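Phosphotriesterase family protein (PDB 3PNZ) is a lactonase of the amidohydrolase fold that carries two zinc ions and hydrolyses phosphorylated sugar lactones. Local coordinates at residues Q49-F55 / I81-I87; H177-P183 / C325-K330; G191-L195 / Y224-V228; W295-I300 / L313-F318. One frame throughout, in Å; residues are numbered along the deposited sequence.

Contact 1 (Q49-F55 / I81-I87)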
# COMPACT_ATOMS: atom_id res chain seq x y z
N GLN A 49 -8.29 -16.00 2.71
CA GLN A 49 -7.52 -16.93 1.90
C GLN A 49 -8.23 -17.34 0.61
O GLN A 49 -7.60 -17.50 -0.44
CB GLN A 49 -7.13 -18.17 2.72
CG GLN A 49 -6.38 -19.20 1.90
CD GLN A 49 -5.75 -20.27 2.76
OE1 GLN A 49 -5.46 -20.05 3.94
NE2 GLN A 49 -5.53 -21.44 2.18
N LEU A 50 -9.54 -17.50 0.67
CA LEU A 50 -10.29 -17.87 -0.53
C LEU A 50 -10.16 -16.81 -1.63
O LEU A 50 -10.04 -17.15 -2.81
CB LEU A 50 -11.75 -18.16 -0.19
CG LEU A 50 -11.96 -19.43 0.64
CD1 LEU A 50 -13.38 -19.50 1.21
CD2 LEU A 50 -11.66 -20.66 -0.21
N ASP A 51 -10.18 -15.53 -1.25
CA ASP A 51 -9.96 -14.47 -2.24
C ASP A 51 -8.52 -14.49 -2.79
O ASP A 51 -8.30 -14.37 -3.99
CB ASP A 51 -10.27 -13.09 -1.66
CG ASP A 51 -11.75 -12.73 -1.77
OD1 ASP A 51 -12.10 -11.84 -2.58
OD2 ASP A 51 -12.57 -13.34 -1.04
N VAL A 52 -7.55 -14.64 -1.90
CA VAL A 52 -6.16 -14.71 -2.35
C VAL A 52 -5.97 -15.90 -3.30
O VAL A 52 -5.25 -15.81 -4.30
CB VAL A 52 -5.19 -14.80 -1.15
CG1 VAL A 52 -3.74 -14.98 -1.63
CG2 VAL A 52 -5.31 -13.55 -0.29
N GLN A 53 -6.64 -17.01 -3.00
CA GLN A 53 -6.59 -18.17 -3.89
C GLN A 53 -7.20 -17.88 -5.26
O GLN A 53 -6.71 -18.36 -6.28
CB GLN A 53 -7.26 -19.39 -3.24
CG GLN A 53 -7.06 -20.69 -4.01
CD GLN A 53 -5.60 -21.13 -4.06
OE1 GLN A 53 -4.97 -21.35 -3.03
NE2 GLN A 53 -5.06 -21.24 -5.26
N ASP A 54 -8.28 -17.09 -5.30
CA ASP A 54 -8.84 -16.67 -6.59
C ASP A 54 -7.79 -15.92 -7.41
O ASP A 54 -7.66 -16.13 -8.62
CB ASP A 54 -10.06 -15.77 -6.39
CG ASP A 54 -11.28 -16.52 -5.89
OD1 ASP A 54 -11.37 -17.75 -6.13
OD2 ASP A 54 -12.15 -15.87 -5.28
N PHE A 55 -7.07 -15.02 -6.75
CA PHE A 55 -6.00 -14.25 -7.38
C PHE A 55 -4.95 -15.20 -7.94
O PHE A 55 -4.57 -15.11 -9.10
CB PHE A 55 -5.40 -13.31 -6.32
CG PHE A 55 -4.24 -12.47 -6.81
CD1 PHE A 55 -4.42 -11.48 -7.77
CD2 PHE A 55 -2.98 -12.61 -6.23
CE1 PHE A 55 -3.36 -10.68 -8.19
CE2 PHE A 55 -1.91 -11.82 -6.63
CZ PHE A 55 -2.10 -10.85 -7.61
N ILE A 81 -1.49 -17.63 5.01
CA ILE A 81 -2.15 -17.55 3.71
C ILE A 81 -1.14 -17.62 2.57
O ILE A 81 -1.34 -18.33 1.59
CB ILE A 81 -3.00 -16.26 3.59
CG1 ILE A 81 -4.15 -16.30 4.61
CG2 ILE A 81 -3.54 -16.11 2.18
CD1 ILE A 81 -4.99 -15.02 4.66
N SER A 82 -0.05 -16.86 2.71
CA SER A 82 1.03 -16.89 1.73
C SER A 82 1.53 -18.32 1.54
O SER A 82 1.63 -18.82 0.42
CB SER A 82 2.18 -16.00 2.19
OG SER A 82 3.23 -15.99 1.23
N LYS A 83 1.84 -18.98 2.65
CA LYS A 83 2.32 -20.36 2.61
C LYS A 83 1.35 -21.29 1.87
O LYS A 83 1.76 -22.06 1.00
CB LYS A 83 2.57 -20.88 4.02
CG LYS A 83 2.93 -22.36 4.06
CD LYS A 83 3.94 -22.66 5.15
CE LYS A 83 3.37 -22.39 6.53
NZ LYS A 83 4.28 -22.92 7.59
N GLU A 84 0.06 -21.21 2.21
CA GLU A 84 -0.93 -22.12 1.64
C GLU A 84 -1.29 -21.83 0.18
O GLU A 84 -1.56 -22.76 -0.58
CB GLU A 84 -2.20 -22.16 2.51
CG GLU A 84 -1.99 -22.71 3.91
CD GLU A 84 -3.29 -22.95 4.65
OE1 GLU A 84 -4.28 -23.36 4.00
OE2 GLU A 84 -3.33 -22.71 5.88
N THR A 85 -1.29 -20.57 -0.22
CA THR A 85 -1.69 -20.22 -1.58
C THR A 85 -0.52 -20.10 -2.55
O THR A 85 -0.70 -20.18 -3.76
CB THR A 85 -2.42 -18.87 -1.62
OG1 THR A 85 -1.52 -17.83 -1.19
CG2 THR A 85 -3.64 -18.89 -0.71
N GLY A 86 0.67 -19.86 -2.02
CA GLY A 86 1.84 -19.64 -2.85
C GLY A 86 2.01 -18.18 -3.28
O GLY A 86 2.97 -17.85 -3.97
N ILE A 87 1.08 -17.32 -2.88
CA ILE A 87 1.17 -15.90 -3.23
C ILE A 87 2.23 -15.22 -2.38
O ILE A 87 2.24 -15.35 -1.16
CB ILE A 87 -0.19 -15.18 -3.05
CG1 ILE A 87 -1.24 -15.78 -3.98
CG2 ILE A 87 -0.05 -13.66 -3.27
CD1 ILE A 87 -0.87 -15.68 -5.45
O HOH W 1 -2.15 -21.78 -5.36
O HOH W 2 -3.34 -23.67 -2.70

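Contact 2 (H177-P183 / C325-K330)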
# COMPACT_ATOMS: atom_id res chain seq x y z
N HIS A 177 14.18 4.76 5.75
CA HIS A 177 14.62 4.43 4.40
C HIS A 177 16.14 4.58 4.28
O HIS A 177 16.80 3.74 3.67
CB HIS A 177 13.98 5.30 3.33
CG HIS A 177 14.75 5.25 2.04
ND1 HIS A 177 14.59 4.23 1.13
CD2 HIS A 177 15.73 6.04 1.56
CE1 HIS A 177 15.43 4.41 0.13
NE2 HIS A 177 16.14 5.50 0.36
N HIS A 178 16.69 5.66 4.81
CA HIS A 178 18.13 5.87 4.67
C HIS A 178 18.92 4.70 5.27
O HIS A 178 19.96 4.31 4.75
CB HIS A 178 18.57 7.20 5.27
CG HIS A 178 18.23 8.38 4.42
ND1 HIS A 178 18.66 8.50 3.12
CD2 HIS A 178 17.50 9.49 4.68
CE1 HIS A 178 18.22 9.63 2.61
NE2 HIS A 178 17.51 10.25 3.53
N GLU A 179 18.40 4.14 6.36
CA GLU A 179 19.06 3.02 7.04
C GLU A 179 18.90 1.67 6.34
O GLU A 179 19.84 0.87 6.32
CB GLU A 179 18.61 2.92 8.51
CG GLU A 179 19.01 4.14 9.36
CD GLU A 179 18.82 3.91 10.86
OE1 GLU A 179 18.37 2.82 11.26
OE2 GLU A 179 19.13 4.84 11.64
N THR A 180 17.72 1.41 5.77
CA THR A 180 17.38 0.09 5.23
C THR A 180 17.36 -0.00 3.71
O THR A 180 17.50 -1.09 3.15
CB THR A 180 15.98 -0.35 5.70
OG1 THR A 180 14.99 0.55 5.17
CG2 THR A 180 15.90 -0.37 7.22
N LYS A 181 17.16 1.15 3.07
CA LYS A 181 16.98 1.29 1.62
C LYS A 181 15.64 0.73 1.10
O LYS A 181 15.47 0.54 -0.10
CB LYS A 181 18.16 0.71 0.83
CG LYS A 181 19.51 1.26 1.26
CD LYS A 181 19.59 2.76 1.06
CE LYS A 181 20.94 3.31 1.51
NZ LYS A 181 21.04 4.75 1.18
N ALA A 182 14.70 0.49 2.01
CA ALA A 182 13.38 -0.01 1.63
C ALA A 182 12.58 1.02 0.83
O ALA A 182 12.71 2.22 1.07
CB ALA A 182 12.57 -0.43 2.87
N PRO A 183 11.75 0.54 -0.11
CA PRO A 183 10.86 1.44 -0.86
C PRO A 183 9.91 2.13 0.11
O PRO A 183 9.66 1.58 1.19
CB PRO A 183 10.06 0.49 -1.76
CG PRO A 183 10.74 -0.80 -1.71
CD PRO A 183 11.52 -0.87 -0.43
N CYS A 325 9.49 -0.50 -8.62
CA CYS A 325 9.13 0.25 -7.42
C CYS A 325 9.53 -0.46 -6.12
O CYS A 325 10.10 0.16 -5.22
CB CYS A 325 7.63 0.57 -7.41
SG CYS A 325 7.07 1.46 -5.93
N PHE A 326 9.26 -1.76 -6.04
CA PHE A 326 9.37 -2.45 -4.76
C PHE A 326 10.74 -3.07 -4.45
O PHE A 326 10.91 -3.70 -3.42
CB PHE A 326 8.23 -3.46 -4.61
CG PHE A 326 6.88 -2.82 -4.60
CD1 PHE A 326 6.49 -2.02 -3.52
CD2 PHE A 326 6.01 -2.96 -5.68
CE1 PHE A 326 5.24 -1.40 -3.52
CE2 PHE A 326 4.77 -2.33 -5.68
CZ PHE A 326 4.39 -1.56 -4.59
N THR A 327 11.70 -2.85 -5.34
CA THR A 327 13.07 -3.30 -5.05
C THR A 327 13.70 -2.38 -4.02
O THR A 327 13.48 -1.17 -4.03
CB THR A 327 13.93 -3.25 -6.29
OG1 THR A 327 13.94 -1.91 -6.80
CG2 THR A 327 13.40 -4.21 -7.35
N PHE A 328 14.48 -2.96 -3.11
CA PHE A 328 15.29 -2.16 -2.19
C PHE A 328 16.30 -1.34 -2.98
O PHE A 328 16.74 -1.73 -4.07
CB PHE A 328 16.00 -3.07 -1.18
CG PHE A 328 15.21 -3.33 0.07
CD1 PHE A 328 13.91 -3.84 -0.01
CD2 PHE A 328 15.75 -3.09 1.31
CE1 PHE A 328 13.18 -4.08 1.14
CE2 PHE A 328 15.03 -3.34 2.46
CZ PHE A 328 13.74 -3.84 2.37
N LYS A 329 16.69 -0.19 -2.43
CA LYS A 329 17.50 0.74 -3.20
C LYS A 329 18.99 0.59 -2.88
O LYS A 329 19.62 1.49 -2.34
CB LYS A 329 17.02 2.18 -2.97
CG LYS A 329 15.49 2.34 -3.06
CD LYS A 329 14.91 1.79 -4.37
CE LYS A 329 13.37 1.84 -4.36
NZ LYS A 329 12.74 1.18 -5.56
N LYS A 330 19.53 -0.57 -3.22
CA LYS A 330 20.95 -0.85 -3.00
C LYS A 330 21.44 -1.84 -4.03
O LYS A 330 20.69 -2.71 -4.48
CB LYS A 330 21.16 -1.39 -1.58
CG LYS A 330 20.28 -2.57 -1.25
CD LYS A 330 20.68 -3.23 0.05
CE LYS A 330 20.71 -2.25 1.19
NZ LYS A 330 21.14 -2.92 2.45
OXT LYS A 330 22.60 -1.79 -4.45
O HOH W 3 21.41 3.89 -1.82

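Contact 3 (G191-L195 / Y224-V228)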
# COMPACT_ATOMS: atom_id res chain seq x y z
N GLY A 191 -6.47 11.64 -1.86
CA GLY A 191 -5.52 12.06 -2.88
C GLY A 191 -4.94 13.45 -2.69
O GLY A 191 -4.40 14.03 -3.64
N THR A 192 -5.03 13.99 -1.48
CA THR A 192 -4.48 15.31 -1.19
C THR A 192 -3.08 15.28 -0.57
O THR A 192 -2.65 14.27 0.00
CB THR A 192 -5.40 16.11 -0.25
OG1 THR A 192 -5.41 15.49 1.04
CG2 THR A 192 -6.83 16.15 -0.81
N MET A 193 -2.37 16.40 -0.72
CA MET A 193 -1.12 16.69 -0.02
C MET A 193 0.11 16.01 -0.61
O MET A 193 1.18 16.03 0.01
CB MET A 193 -1.24 16.39 1.48
CG MET A 193 -2.40 17.12 2.17
SD MET A 193 -2.43 18.92 1.85
CE MET A 193 -1.07 19.47 2.87
N ALA A 194 -0.01 15.44 -1.80
CA ALA A 194 1.16 14.78 -2.39
C ALA A 194 2.35 15.72 -2.54
O ALA A 194 3.49 15.35 -2.23
CB ALA A 194 0.82 14.14 -3.73
N LEU A 195 2.11 16.95 -3.01
CA LEU A 195 3.22 17.87 -3.23
C LEU A 195 3.88 18.29 -1.92
O LEU A 195 5.09 18.52 -1.88
CB LEU A 195 2.76 19.08 -4.03
CG LEU A 195 2.23 18.74 -5.43
CD1 LEU A 195 1.67 20.01 -6.08
CD2 LEU A 195 3.31 18.10 -6.29
N TYR A 224 -2.46 18.37 -11.49
CA TYR A 224 -1.89 17.84 -10.26
C TYR A 224 -1.17 16.52 -10.50
O TYR A 224 -0.04 16.33 -10.04
CB TYR A 224 -3.03 17.66 -9.25
CG TYR A 224 -2.69 16.98 -7.93
CD1 TYR A 224 -1.79 17.55 -7.04
CD2 TYR A 224 -3.34 15.81 -7.55
CE1 TYR A 224 -1.51 16.94 -5.80
CE2 TYR A 224 -3.08 15.20 -6.33
CZ TYR A 224 -2.18 15.77 -5.46
OH TYR A 224 -1.96 15.16 -4.24
N HIS A 225 -1.80 15.60 -11.22
CA HIS A 225 -1.16 14.31 -11.50
C HIS A 225 0.18 14.50 -12.22
O HIS A 225 1.17 13.84 -11.89
CB HIS A 225 -2.08 13.41 -12.31
CG HIS A 225 -3.09 12.70 -11.47
ND1 HIS A 225 -4.05 11.87 -12.01
CD2 HIS A 225 -3.29 12.68 -10.13
CE1 HIS A 225 -4.79 11.36 -11.05
NE2 HIS A 225 -4.35 11.84 -9.89
N LYS A 226 0.21 15.41 -13.19
CA LYS A 226 1.44 15.69 -13.93
C LYS A 226 2.51 16.33 -13.04
O LYS A 226 3.71 16.02 -13.16
CB LYS A 226 1.16 16.57 -15.15
CG LYS A 226 2.41 16.94 -15.95
CD LYS A 226 2.05 17.38 -17.37
CE LYS A 226 3.31 17.62 -18.20
NZ LYS A 226 2.98 18.09 -19.57
N GLN A 227 2.10 17.22 -12.14
CA GLN A 227 3.03 17.79 -11.16
C GLN A 227 3.68 16.68 -10.34
O GLN A 227 4.89 16.69 -10.10
CB GLN A 227 2.32 18.75 -10.20
CG GLN A 227 1.96 20.11 -10.75
CD GLN A 227 1.20 20.92 -9.70
OE1 GLN A 227 0.11 20.52 -9.28
NE2 GLN A 227 1.78 22.03 -9.27
N VAL A 228 2.87 15.74 -9.87
CA VAL A 228 3.40 14.64 -9.07
C VAL A 228 4.30 13.75 -9.93
O VAL A 228 5.41 13.40 -9.52
CB VAL A 228 2.27 13.81 -8.44
CG1 VAL A 228 2.82 12.57 -7.75
CG2 VAL A 228 1.50 14.66 -7.44

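Contact 4 (W295-I300 / L313-F318)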
# COMPACT_ATOMS: atom_id res chain seq x y z
N TRP A 295 -11.28 -6.14 -14.73
CA TRP A 295 -10.75 -4.82 -15.06
C TRP A 295 -9.72 -4.88 -16.18
O TRP A 295 -9.73 -4.06 -17.10
CB TRP A 295 -10.16 -4.12 -13.84
CG TRP A 295 -9.78 -2.68 -14.08
CD1 TRP A 295 -10.60 -1.58 -13.95
CD2 TRP A 295 -8.49 -2.17 -14.46
NE1 TRP A 295 -9.90 -0.43 -14.24
CE2 TRP A 295 -8.60 -0.77 -14.55
CE3 TRP A 295 -7.25 -2.77 -14.74
CZ2 TRP A 295 -7.53 0.05 -14.91
CZ3 TRP A 295 -6.18 -1.95 -15.09
CH2 TRP A 295 -6.33 -0.56 -15.17
N VAL A 296 -8.82 -5.85 -16.11
CA VAL A 296 -7.76 -5.98 -17.10
C VAL A 296 -8.31 -6.10 -18.54
O VAL A 296 -7.91 -5.34 -19.41
CB VAL A 296 -6.79 -7.13 -16.74
CG1 VAL A 296 -5.95 -7.53 -17.95
CG2 VAL A 296 -5.89 -6.70 -15.58
N PRO A 297 -9.23 -7.04 -18.78
CA PRO A 297 -9.77 -7.15 -20.14
C PRO A 297 -10.46 -5.87 -20.60
O PRO A 297 -10.35 -5.49 -21.76
CB PRO A 297 -10.77 -8.30 -20.04
CG PRO A 297 -10.30 -9.11 -18.88
CD PRO A 297 -9.71 -8.13 -17.91
N ARG A 298 -11.16 -5.19 -19.70
CA ARG A 298 -11.81 -3.94 -20.09
C ARG A 298 -10.79 -2.86 -20.39
O ARG A 298 -10.90 -2.15 -21.40
CB ARG A 298 -12.77 -3.45 -19.01
CG ARG A 298 -13.43 -2.14 -19.43
CD ARG A 298 -13.64 -1.23 -18.26
NE ARG A 298 -13.72 0.17 -18.69
CZ ARG A 298 -14.66 1.01 -18.28
NH1 ARG A 298 -14.65 2.27 -18.71
NH2 ARG A 298 -15.61 0.58 -17.45
N PHE A 299 -9.78 -2.73 -19.53
CA PHE A 299 -8.75 -1.72 -19.77
C PHE A 299 -8.03 -1.95 -21.09
O PHE A 299 -7.81 -1.01 -21.86
CB PHE A 299 -7.72 -1.67 -18.64
CG PHE A 299 -6.61 -0.70 -18.91
CD1 PHE A 299 -6.78 0.65 -18.64
CD2 PHE A 299 -5.43 -1.12 -19.51
CE1 PHE A 299 -5.77 1.56 -18.93
CE2 PHE A 299 -4.43 -0.22 -19.80
CZ PHE A 299 -4.60 1.12 -19.51
N ILE A 300 -7.66 -3.20 -21.35
CA ILE A 300 -7.00 -3.53 -22.60
C ILE A 300 -7.86 -3.10 -23.79
O ILE A 300 -7.38 -2.42 -24.70
CB ILE A 300 -6.66 -5.03 -22.68
CG1 ILE A 300 -5.60 -5.37 -21.64
CG2 ILE A 300 -6.17 -5.39 -24.08
CD1 ILE A 300 -5.30 -6.86 -21.53
N LEU A 313 0.64 -1.90 -21.67
CA LEU A 313 0.38 -1.09 -20.49
C LEU A 313 0.04 -1.96 -19.28
O LEU A 313 0.50 -1.70 -18.18
CB LEU A 313 -0.74 -0.08 -20.76
CG LEU A 313 -0.32 1.02 -21.74
CD1 LEU A 313 -1.52 1.88 -22.11
CD2 LEU A 313 0.80 1.87 -21.15
N VAL A 314 -0.79 -2.98 -19.49
CA VAL A 314 -1.11 -3.90 -18.40
C VAL A 314 0.14 -4.59 -17.88
O VAL A 314 0.32 -4.75 -16.67
CB VAL A 314 -2.17 -4.94 -18.82
CG1 VAL A 314 -2.20 -6.10 -17.83
CG2 VAL A 314 -3.55 -4.26 -18.92
N LYS A 315 1.04 -4.97 -18.79
CA LYS A 315 2.29 -5.58 -18.36
C LYS A 315 3.11 -4.61 -17.51
O LYS A 315 3.71 -5.00 -16.51
CB LYS A 315 3.10 -6.06 -19.56
CG LYS A 315 4.33 -6.86 -19.18
CD LYS A 315 5.28 -7.02 -20.36
CE LYS A 315 6.68 -7.40 -19.88
NZ LYS A 315 6.63 -8.58 -18.97
N LYS A 316 3.13 -3.33 -17.89
CA LYS A 316 3.82 -2.33 -17.09
C LYS A 316 3.15 -2.13 -15.73
O LYS A 316 3.82 -2.17 -14.70
CB LYS A 316 3.95 -1.00 -17.84
CG LYS A 316 4.86 -1.13 -19.05
CD LYS A 316 5.24 0.19 -19.64
CE LYS A 316 6.48 0.03 -20.53
NZ LYS A 316 6.95 1.34 -21.03
N PHE A 317 1.83 -1.93 -15.71
CA PHE A 317 1.16 -1.60 -14.45
C PHE A 317 1.29 -2.71 -13.40
O PHE A 317 1.42 -2.43 -12.21
CB PHE A 317 -0.33 -1.26 -14.64
CG PHE A 317 -0.59 -0.14 -15.61
CD1 PHE A 317 0.43 0.72 -16.00
CD2 PHE A 317 -1.85 0.04 -16.14
CE1 PHE A 317 0.19 1.74 -16.89
CE2 PHE A 317 -2.10 1.07 -17.04
CZ PHE A 317 -1.08 1.92 -17.42
N PHE A 318 1.22 -3.97 -13.84
CA PHE A 318 1.18 -5.08 -12.89
C PHE A 318 2.45 -5.90 -12.81
O PHE A 318 2.59 -6.72 -11.90
CB PHE A 318 0.00 -6.02 -13.21
CG PHE A 318 -1.34 -5.35 -13.12
CD1 PHE A 318 -1.96 -5.20 -11.89
CD2 PHE A 318 -1.97 -4.87 -14.25
CE1 PHE A 318 -3.20 -4.59 -11.79
CE2 PHE A 318 -3.20 -4.25 -14.16
CZ PHE A 318 -3.82 -4.11 -12.92

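Contact 1 (Q49-F55 / I81-I87)
Gln49 and Gln53 face Ile81 and Thr85 where the axes of helical segments 49-55 and 81-85 approach to 10.0 Å, their N-to-C directions 44° apart. Polar groups lie along one flank. Gln49 has CG anti to its N (chi1 177°) and an extended chain, which carries the amide across to Glu84; NE2 donates to Glu84 OE1 over 2.9 Å. Glu84 OE1 lies in the amide plane, but the donor comes from above the carboxylate, the two planes being nearly perpendicular. Lys45 NZ forms a salt bridge with Glu84 OE2 and a hydrogen bond with Gln49 OE1. Two waters extend the seam: one bridges Gln53 NE2, itself bonded to Asp57, to Thr85 O, the other Gln53 OE1 to Glu84 O. Beneath, Val52 wedges between three residues, its CG1 3.5 Å from Ile87 CG1 and its CB 3.9 Å from Ile81 CG2, while Thr85 OG1 also borders CG1. That hydroxyl donates to Ile81 O at 2.8 Å and accepts from Ile87 N in an ST turn, which ties down the chain as it leaves the helix through Gly86, at positive phi. Deeper, Ile87 CD1 reaches the Phe55 ring obliquely, 3.8 Å from CD2. Phe55 and Ile87 both rest on Ile63 of strand 62-65, so two successive outer helices of the TIM barrel close over the strand that runs between them in sequence.

Contact 2 (H177-P183 / C325-K330)
Phe328 lays its ring over the backbone of Ala182: Ala182 CA sits almost on the ring normal, 3.8 Å from the centroid, in a CH-pi contact. Ala182 CB packs on the same ring, 3.6 Å from Phe328 CZ, Pro183 CD approaches it obliquely, and Thr180 O lies at its edge. Phe3 stacks with Phe328, bringing in the N-terminal end of the chain. One backbone bond joins the segments, Lys329 N to Lys181 O at 2.7 Å. Lys329, bent at chi2 (-54°), passes CG along the edge of the His177 imidazole and curls back so that NZ donates to Cys325 O at 2.9 Å, with a weak second bond to Thr327 O; NZ also bonds a glycerol, probably from the crystallisation liquor. His177 ND1 is held in turn by Ala182 O, 2.8 Å away in the ring plane, which fixes the rotation of the imidazole. Pro183 CG meets Phe326 O at 3.4 Å, and a water links Lys181 NZ to Lys329 O. Thr180 OG1, bonded to Ala176 O, also accepts from Ala182 N in an ST turn as helix 164-180 ends and the chain turns toward strand 184-186. The C-terminal tail thus packs against a helix-to-strand loop of the TIM barrel.

Contact 3 (G191-L195 / Y224-V228)
Tyr224 holds CG anti to its backbone N (chi1 174°), which swings the phenol from helix 222-229 to the start of helix 194-203; Leu195, with CG anti to its carbonyl carbon (chi1 -61°), slides past that ring in the opposite direction. Both helices belong to the outer layer of the TIM barrel, and the hydroxyl pins the loop that leads into the earlier one. Tyr224 OH donates to Gly191 O at 2.8 Å, tilted 34° from the carbonyl plane, and accepts from Ala194 N at 3.1 Å. One oxygen therefore ties together both ends of the 191-194 segment, in which Gly191 and Met193 adopt positive phi. Asn219 ND2 is a second donor to Gly191 O, so this buried carbonyl is gripped twice. Thr192 OG1 bonds Glu189 O of its own loop and Asn160 N, which ties it to the loop that holds Asn160. Val228 CG2, one turn on in the same helix as Tyr224, lies over one face of the Tyr224 ring, offset toward the rim, and meets Ala194 CB at 3.8 Å. Val228 also touches Met235 of strand 234-237, which carries the packing inward to the barrel wall. Leu195 divides its branches: CD2 turns to Val228 CG2 at 4.1 Å, whereas the Leu195 and Gln227 side chains cross at about a right angle, with Leu195 CD1 3.6 Å from Gln227 OE1.

Contact 4 (W295-I300 / L313-F318)
Phe299 sets the CD2-CE2-CZ side of its ring against Leu313, Val314 and Phe317. Leu313 CB meets the ring at its edge, near the plane, 3.8 Å from Phe299 CE2. Phe299 CZ comes within 3.5 Å of Phe317 CE2, at the edge of the Phe317 ring; the two ring planes are inclined at 59°, an oblique aromatic pair. On the flank, Val314 CG2 lies 3.7 Å from Phe299 CD2 and 3.6 Å from Ile300 CG1, while the other branch of Val314 faces Val296 CG1. Phe318, its ring set beside its own backbone N by a chi1 of -61°, extends its outer atoms to the first helix: CE2 touches Val296 CG2 and CZ reaches Trp295 CZ3, both at 3.9 Å, with Trp295 CZ3 at the edge of the Phe318 ring, near its plane. Phe299 CB covers one face of the same indole. The interface is wholly apolar; segments 295-300 and 313-318, of consecutive helices, differ by 135° in direction and their axes come to 10.9 Å. Helix 289-305 kinks at Pro297, and Trp295 leans on Ile240. On the inner side Phe317 and Phe318 rest on Val269 of strand 267-269, and Phe318 stacks with Phe18 beside strand 19-23.

Contacts 1, 3 and 4 lie in the helical layer round one TIM barrel, and contact 2 where a helix-to-strand loop meets the C-terminal tail; their centres are 15 to 19 Å from that of the chain. Contacts 1 and 3 stand on opposite sides of it, 34 Å apart between centres. Contact 4 comes within about 7 Å of contact 1 and contact 2, nearest atoms; helix 310-325 joins it to contact 2, whose segments enclose contacts 3 and 4 in sequence. The zincs, bound by His22, His24, carboxylated Lys154, His187, His215 and Asp272, lie farther in: Gly191 of contact 3 is about 9 Å and the Phe326 side chain of contact 2 about 12 Å from a zinc ion.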